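Local coordinates for protein nonribosomal peptide synthase (Streptomyces sp. MJ635-86F5, PDB 5JJP) that adenylates aliphatic beta-amino acids for nonribosomal peptide synthesis, probably at the expense of ATP, at residues 103-115 and 175-187. Numbering follows the deposited sequence.
Sequences ACFSLGLPFIPTI and QVVETDPAYLIFT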
ATOM      1  N   ALA A 103      13.316   6.653   4.275  1.00 13.32           N
ATOM      2  CA  ALA A 103      14.609   7.177   3.900  1.00 13.92           C
ATOM      3  C   ALA A 103      14.763   7.059   2.365  1.00 14.63           C
ATOM      4  O   ALA A 103      15.136   8.021   1.709  1.00 15.08           O
ATOM      5  CB  ALA A 103      15.721   6.426   4.605  1.00 14.32           C
ATOM      6  N   CYS A 104      14.402   5.910   1.798  1.00 14.03           N
ATOM      7  CA  CYS A 104      14.467   5.751   0.339  1.00 13.92           C
ATOM      8  C   CYS A 104      13.622   6.805  -0.395  1.00 14.80           C
ATOM      9  O   CYS A 104      14.081   7.365  -1.395  1.00 12.86           O
ATOM     10  CB  CYS A 104      14.019   4.356  -0.093  1.00 13.43           C
ATOM     11  SG  CYS A 104      15.130   3.016   0.457  1.00 12.32           S
ATOM     12  N   PHE A 105      12.389   7.030   0.078  1.00 14.67           N
ATOM     13  CA  PHE A 105      11.555   8.080  -0.517  1.00 14.56           C
ATOM     14  C   PHE A 105      12.293   9.410  -0.548  1.00 15.43           C
ATOM     15  O   PHE A 105      12.248  10.101  -1.588  1.00 15.81           O
ATOM     16  CB  PHE A 105      10.275   8.340   0.264  1.00 13.57           C
ATOM     17  CG  PHE A 105       9.221   7.254   0.171  1.00 13.61           C
ATOM     18  CD1 PHE A 105       9.082   6.453  -0.951  1.00 13.87           C
ATOM     19  CD2 PHE A 105       8.300   7.114   1.209  1.00 12.75           C
ATOM     20  CE1 PHE A 105       8.058   5.548  -1.046  1.00 14.41           C
ATOM     21  CE2 PHE A 105       7.290   6.192   1.127  1.00 12.77           C
ATOM     22  CZ  PHE A 105       7.151   5.409   0.008  1.00 13.05           C
ATOM     23  N   SER A 106      12.905   9.792   0.576  1.00 14.64           N
ATOM     24  CA  SER A 106      13.556  11.109   0.722  1.00 15.69           C
ATOM     25  C   SER A 106      14.741  11.270  -0.235  1.00 15.65           C
ATOM     26  O   SER A 106      15.014  12.388  -0.707  1.00 19.21           O
ATOM     27  CB  SER A 106      13.984  11.395   2.176  1.00 16.04           C
ATOM     28  OG  SER A 106      15.057  10.532   2.542  1.00 17.35           O
ATOM     29  N   LEU A 107      15.440  10.181  -0.525  1.00 15.24           N
ATOM     30  CA  LEU A 107      16.631  10.160  -1.398  1.00 14.06           C
ATOM     31  C   LEU A 107      16.248   9.922  -2.852  1.00 14.32           C
ATOM     32  O   LEU A 107      17.069  10.021  -3.712  1.00 15.97           O
ATOM     33  CB  LEU A 107      17.573   9.038  -0.935  1.00 14.61           C
ATOM     34  CG  LEU A 107      18.203   9.246   0.472  1.00 15.00           C
ATOM     35  CD1 LEU A 107      19.136   8.132   0.909  1.00 15.40           C
ATOM     36  CD2 LEU A 107      18.933  10.588   0.530  1.00 15.18           C
ATOM     37  N   GLY A 108      14.987   9.644  -3.126  1.00 13.57           N
ATOM     38  CA  GLY A 108      14.541   9.367  -4.454  1.00 13.99           C
ATOM     39  C   GLY A 108      14.983   8.020  -4.965  1.00 13.45           C
ATOM     40  O   GLY A 108      15.188   7.871  -6.172  1.00 12.57           O
ATOM     41  N   LEU A 109      15.121   7.053  -4.059  1.00 12.69           N
ATOM     42  CA  LEU A 109      15.556   5.724  -4.421  1.00 13.09           C
ATOM     43  C   LEU A 109      14.349   4.808  -4.426  1.00 13.80           C
ATOM     44  O   LEU A 109      13.909   4.365  -3.366  1.00 16.24           O
ATOM     45  CB  LEU A 109      16.623   5.193  -3.471  1.00 13.01           C
ATOM     46  CG  LEU A 109      17.865   6.072  -3.340  1.00 13.84           C
ATOM     47  CD1 LEU A 109      18.796   5.588  -2.225  1.00 14.33           C
ATOM     48  CD2 LEU A 109      18.633   6.139  -4.683  1.00 13.62           C
ATOM     49  N   PRO A 110      13.811   4.521  -5.605  1.00 13.42           N
ATOM     50  CA  PRO A 110      12.664   3.676  -5.589  1.00 14.10           C
ATOM     51  C   PRO A 110      13.039   2.287  -5.065  1.00 14.79           C
ATOM     52  O   PRO A 110      14.045   1.694  -5.487  1.00 16.95           O
ATOM     53  CB  PRO A 110      12.259   3.584  -7.073  1.00 13.71           C
ATOM     54  CG  PRO A 110      13.495   3.882  -7.834  1.00 12.46           C
ATOM     55  CD  PRO A 110      14.194   4.898  -6.986  1.00 12.90           C
ATOM     56  N   PHE A 111      12.209   1.760  -4.183  1.00 15.47           N
ATOM     57  CA  PHE A 111      12.475   0.451  -3.600  1.00 16.13           C
ATOM     58  C   PHE A 111      11.477  -0.596  -4.066  1.00 14.29           C
ATOM     59  O   PHE A 111      10.372  -0.288  -4.471  1.00 14.09           O
ATOM     60  CB  PHE A 111      12.487   0.551  -2.066  1.00 15.91           C
ATOM     61  CG  PHE A 111      11.172   0.906  -1.485  1.00 15.73           C
ATOM     62  CD1 PHE A 111      10.282  -0.060  -1.141  1.00 16.10           C
ATOM     63  CD2 PHE A 111      10.834   2.255  -1.272  1.00 16.50           C
ATOM     64  CE1 PHE A 111       9.053   0.300  -0.619  1.00 16.45           C
ATOM     65  CE2 PHE A 111       9.607   2.605  -0.778  1.00 15.16           C
ATOM     66  CZ  PHE A 111       8.724   1.629  -0.438  1.00 16.05           C
ATOM     67  N   ILE A 112      11.901  -1.831  -3.969  1.00 14.86           N
ATOM     68  CA  ILE A 112      11.093  -2.995  -4.264  1.00 16.69           C
ATOM     69  C   ILE A 112      10.993  -3.684  -2.928  1.00 15.85           C
ATOM     70  O   ILE A 112      12.008  -4.188  -2.459  1.00 15.03           O
ATOM     71  CB  ILE A 112      11.781  -4.059  -5.148  1.00 18.63           C
ATOM     72  CG1 ILE A 112      12.598  -3.496  -6.305  1.00 22.82           C
ATOM     73  CG2 ILE A 112      10.805  -5.081  -5.643  1.00 21.40           C
ATOM     74  CD1 ILE A 112      11.903  -2.544  -7.177  1.00 25.46           C
ATOM     75  N   PRO A 113       9.777  -3.784  -2.345  1.00 16.17           N
ATOM     76  CA  PRO A 113       9.661  -4.430  -1.027  1.00 16.61           C
ATOM     77  C   PRO A 113       9.585  -5.931  -1.127  1.00 16.80           C
ATOM     78  O   PRO A 113       8.884  -6.470  -1.964  1.00 16.29           O
ATOM     79  CB  PRO A 113       8.359  -3.852  -0.473  1.00 16.80           C
ATOM     80  CG  PRO A 113       7.543  -3.617  -1.698  1.00 16.76           C
ATOM     81  CD  PRO A 113       8.491  -3.206  -2.786  1.00 15.58           C
ATOM     82  N   THR A 114      10.319  -6.595  -0.253  1.00 17.53           N
ATOM     83  CA  THR A 114      10.467  -8.041  -0.306  1.00 17.42           C
ATOM     84  C   THR A 114      10.447  -8.563   1.134  1.00 17.04           C
ATOM     85  O   THR A 114      10.712  -7.802   2.074  1.00 18.36           O
ATOM     86  CB  THR A 114      11.785  -8.297  -1.089  1.00 16.73           C
ATOM     87  OG1 THR A 114      11.495  -8.435  -2.496  1.00 16.78           O
ATOM     88  CG2 THR A 114      12.464  -9.451  -0.680  1.00 17.74           C
ATOM     89  N   ILE A 115      10.161  -9.833   1.325  1.00 16.96           N
ATOM     90  CA  ILE A 115      10.368 -10.451   2.633  1.00 18.56           C
ATOM     91  C   ILE A 115      11.338 -11.609   2.542  1.00 19.10           C
ATOM     92  O   ILE A 115      11.590 -12.117   1.432  1.00 18.31           O
ATOM     93  CB  ILE A 115       9.059 -10.899   3.259  1.00 18.80           C
ATOM     94  CG1 ILE A 115       8.261 -11.776   2.282  1.00 20.89           C
ATOM     95  CG2 ILE A 115       8.241  -9.664   3.638  1.00 19.55           C
ATOM     96  CD1 ILE A 115       7.093 -12.516   2.951  1.00 20.50           C
ATOM     97  N   GLN A 175      18.122  16.407  -7.557  1.00 41.38           N
ATOM     98  CA  GLN A 175      17.056  16.540  -6.585  1.00 38.67           C
ATOM     99  C   GLN A 175      15.883  15.643  -6.967  1.00 30.81           C
ATOM    100  O   GLN A 175      15.425  15.684  -8.102  1.00 30.68           O
ATOM    101  CB  GLN A 175      16.639  18.015  -6.636  1.00 45.67           C
ATOM    102  CG  GLN A 175      15.445  18.422  -5.794  1.00 50.70           C
ATOM    103  CD  GLN A 175      15.689  18.286  -4.299  1.00 50.77           C
ATOM    104  OE1 GLN A 175      16.581  18.923  -3.745  1.00 54.52           O
ATOM    105  NE2 GLN A 175      14.861  17.488  -3.635  1.00 49.97           N
ATOM    106  N   VAL A 176      15.367  14.842  -6.038  1.00 26.26           N
ATOM    107  CA  VAL A 176      14.141  14.079  -6.298  1.00 20.82           C
ATOM    108  C   VAL A 176      12.924  15.019  -6.512  1.00 19.71           C
ATOM    109  O   VAL A 176      12.786  16.024  -5.827  1.00 19.10           O
ATOM    110  CB  VAL A 176      13.847  13.072  -5.200  1.00 19.77           C
ATOM    111  CG1 VAL A 176      13.549  13.732  -3.864  1.00 19.15           C
ATOM    112  CG2 VAL A 176      12.663  12.175  -5.603  1.00 20.36           C
ATOM    113  N   VAL A 177      12.057  14.683  -7.453  1.00 16.84           N
ATOM    114  CA  VAL A 177      10.827  15.442  -7.655  1.00 16.44           C
ATOM    115  C   VAL A 177       9.666  14.495  -7.702  1.00 16.14           C
ATOM    116  O   VAL A 177       9.865  13.293  -7.891  1.00 17.99           O
ATOM    117  CB  VAL A 177      10.872  16.301  -8.937  1.00 17.05           C
ATOM    118  CG1 VAL A 177      11.998  17.338  -8.832  1.00 17.60           C
ATOM    119  CG2 VAL A 177      11.117  15.445 -10.168  1.00 16.98           C
ATOM    120  N   GLU A 178       8.432  15.024  -7.581  1.00 15.70           N
ATOM    121  CA  GLU A 178       7.274  14.160  -7.401  1.00 14.82           C
ATOM    122  C   GLU A 178       6.931  13.252  -8.603  1.00 13.96           C
ATOM    123  O   GLU A 178       6.197  12.295  -8.437  1.00 13.81           O
ATOM    124  CB  GLU A 178       6.056  14.964  -6.955  1.00 15.57           C
ATOM    125  CG  GLU A 178       5.469  15.885  -7.986  1.00 16.63           C
ATOM    126  CD  GLU A 178       4.468  16.875  -7.363  1.00 18.66           C
ATOM    127  OE1 GLU A 178       3.244  16.618  -7.417  1.00 19.10           O
ATOM    128  OE2 GLU A 178       4.892  17.923  -6.831  1.00 21.35           O
ATOM    129  N   THR A 179       7.398  13.582  -9.792  1.00 12.89           N
ATOM    130  CA  THR A 179       7.216  12.715 -10.988  1.00 12.19           C
ATOM    131  C   THR A 179       8.191  11.530 -10.976  1.00 12.49           C
ATOM    132  O   THR A 179       8.060  10.613 -11.745  1.00 12.28           O
ATOM    133  CB  THR A 179       7.405  13.510 -12.298  1.00 11.18           C
ATOM    134  OG1 THR A 179       8.616  14.254 -12.256  1.00 10.95           O
ATOM    135  CG2 THR A 179       6.337  14.533 -12.422  1.00 11.62           C
ATOM    136  N   ASP A 180       9.175  11.534 -10.082  1.00 13.75           N
ATOM    137  CA  ASP A 180      10.072  10.380  -9.974  1.00 13.95           C
ATOM    138  C   ASP A 180       9.384   9.110  -9.381  1.00 14.57           C
ATOM    139  O   ASP A 180       8.487   9.189  -8.546  1.00 13.98           O
ATOM    140  CB  ASP A 180      11.294  10.733  -9.123  1.00 14.99           C
ATOM    141  CG  ASP A 180      12.286  11.629  -9.844  1.00 16.76           C
ATOM    142  OD1 ASP A 180      12.656  11.300 -10.996  1.00 18.36           O
ATOM    143  OD2 ASP A 180      12.755  12.627  -9.233  1.00 16.39           O
ATOM    144  N   PRO A 181       9.865   7.931  -9.761  1.00 15.39           N
ATOM    145  CA  PRO A 181       9.412   6.699  -9.146  1.00 15.82           C
ATOM    146  C   PRO A 181       9.707   6.607  -7.653  1.00 15.65           C
ATOM    147  O   PRO A 181      10.812   6.936  -7.214  1.00 14.29           O
ATOM    148  CB  PRO A 181      10.219   5.616  -9.838  1.00 16.12           C
ATOM    149  CG  PRO A 181      11.256   6.288 -10.634  1.00 15.91           C
ATOM    150  CD  PRO A 181      10.842   7.696 -10.829  1.00 16.16           C
ATOM    151  N   ALA A 182       8.696   6.195  -6.893  1.00 14.24           N
ATOM    152  CA  ALA A 182       8.813   6.081  -5.458  1.00 13.40           C
ATOM    153  C   ALA A 182       9.031   4.619  -5.056  1.00 12.80           C
ATOM    154  O   ALA A 182       9.715   4.343  -4.117  1.00 12.49           O
ATOM    155  CB  ALA A 182       7.553   6.649  -4.793  1.00 13.30           C
ATOM    156  N   TYR A 183       8.363   3.708  -5.731  1.00 13.25           N
ATOM    157  CA  TYR A 183       8.543   2.290  -5.517  1.00 13.16           C
ATOM    158  C   TYR A 183       8.106   1.489  -6.725  1.00 12.86           C
ATOM    159  O   TYR A 183       7.455   1.986  -7.617  1.00 12.56           O
ATOM    160  CB  TYR A 183       7.779   1.838  -4.271  1.00 13.76           C
ATOM    161  CG  TYR A 183       6.293   1.971  -4.332  1.00 14.64           C
ATOM    162  CD1 TYR A 183       5.521   0.952  -4.863  1.00 16.26           C
ATOM    163  CD2 TYR A 183       5.634   3.097  -3.841  1.00 15.42           C
ATOM    164  CE1 TYR A 183       4.131   1.071  -4.952  1.00 16.91           C
ATOM    165  CE2 TYR A 183       4.248   3.212  -3.892  1.00 15.59           C
ATOM    166  CZ  TYR A 183       3.497   2.186  -4.442  1.00 15.97           C
ATOM    167  OH  TYR A 183       2.104   2.256  -4.550  1.00 16.71           O
ATOM    168  N   LEU A 184       8.495   0.245  -6.726  1.00 15.63           N
ATOM    169  CA  LEU A 184       8.137  -0.732  -7.754  1.00 17.56           C
ATOM    170  C   LEU A 184       7.625  -1.994  -7.097  1.00 18.82           C
ATOM    171  O   LEU A 184       8.272  -2.540  -6.175  1.00 20.89           O
ATOM    172  CB  LEU A 184       9.356  -1.187  -8.529  1.00 18.88           C
ATOM    173  CG  LEU A 184       9.770  -0.524  -9.821  1.00 20.69           C
ATOM    174  CD1 LEU A 184      10.262   0.875  -9.485  1.00 20.62           C
ATOM    175  CD2 LEU A 184      10.882  -1.340 -10.488  1.00 21.30           C
ATOM    176  N   ILE A 185       6.532  -2.505  -7.621  1.00 19.25           N
ATOM    177  CA  ILE A 185       5.984  -3.754  -7.163  1.00 19.37           C
ATOM    178  C   ILE A 185       5.918  -4.660  -8.374  1.00 19.60           C
ATOM    179  O   ILE A 185       5.252  -4.364  -9.347  1.00 18.59           O
ATOM    180  CB  ILE A 185       4.559  -3.580  -6.575  1.00 19.45           C
ATOM    181  CG1 ILE A 185       4.524  -2.502  -5.487  1.00 19.39           C
ATOM    182  CG2 ILE A 185       4.044  -4.883  -6.008  1.00 21.74           C
ATOM    183  CD1 ILE A 185       5.226  -2.880  -4.220  1.00 20.38           C
ATOM    184  N   PHE A 186       6.482  -5.839  -8.234  1.00 21.98           N
ATOM    185  CA  PHE A 186       6.410  -6.831  -9.278  1.00 22.97           C
ATOM    186  C   PHE A 186       5.216  -7.758  -9.077  1.00 25.96           C
ATOM    187  O   PHE A 186       4.988  -8.253  -8.009  1.00 23.48           O
ATOM    188  CB  PHE A 186       7.716  -7.596  -9.367  1.00 23.44           C
ATOM    189  CG  PHE A 186       8.793  -6.815 -10.055  1.00 22.96           C
ATOM    190  CD1 PHE A 186       9.129  -7.094 -11.356  1.00 24.54           C
ATOM    191  CD2 PHE A 186       9.417  -5.775  -9.419  1.00 23.39           C
ATOM    192  CE1 PHE A 186      10.103  -6.370 -12.016  1.00 24.17           C
ATOM    193  CE2 PHE A 186      10.383  -5.041 -10.057  1.00 24.34           C
ATOM    194  CZ  PHE A 186      10.723  -5.336 -11.365  1.00 25.33           C
ATOM    195  N   THR A 187       4.444  -7.955 -10.140  1.00 30.83           N
ATOM    196  CA  THR A 187       3.283  -8.812 -10.100  1.00 33.69           C
ATOM    197  C   THR A 187       3.680 -10.271 -10.214  1.00 34.92           C
ATOM    198  O   THR A 187       2.830 -11.133  -9.987  1.00 41.61           O
ATOM    199  CB  THR A 187       2.390  -8.532 -11.277  1.00 35.35           C
ATOM    200  OG1 THR A 187       3.166  -8.756 -12.473  1.00 41.96           O
ATOM    201  CG2 THR A 187       1.873  -7.090 -11.202  1.00 33.22           C
TER
HETATM  202  O   HOH W   1      13.281   8.074  -8.121  1.00 18.28           O
HETATM  203  O   HOH W   2      11.718   5.720  -3.016  1.00 11.05           O
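Tyr183 CB sits over the middle of the Phe111 ring, 4.0 Å from its centroid and close to the ring normal, a CH-pi contact at the tight centre of this buried interface. Phe111 reaches it because CG stands between its own backbone N and carbonyl carbon (chi1 65°), swinging the ring back over strand 181-186. Phe105 CD1 lies at the edge of the Phe111 ring, in its plane. Replacing Phe111 by alanine is likely to strip the cover from Tyr183 CB and open a gap beside Phe105. Phe105 CE1 in turn lies 3.9 Å from Ala182 CB. The same strands share one direct backbone bond, Leu184 N to Phe111 O, 3.0 Å and nearly straight at 168°. The short segments 111-114 and 181-186 run at 41° to each other, and the Phe111-Tyr183 bridge stands alone; it joins the edge strand of a mixed sheet, where 111-114 pairs with 87-90, to the edge of the antiparallel sheet continued by 196-200, within the layered alpha-beta sandwich of the adenylation enzyme. Farther along, Ile185 CD1 meets Pro113 CG at 3.5 Å. Towards the C-terminal end of helix 95-107 direct pairing gives way to water: one molecule links Gly108 O with Pro181 O, another bonds Ala182 O and, weakly, Leu109 O. Beyond them the partly exposed Val176 places CG2 3.6 Å from Gly108 CA, while the Val177-Asp180 turn bends away towards solvent.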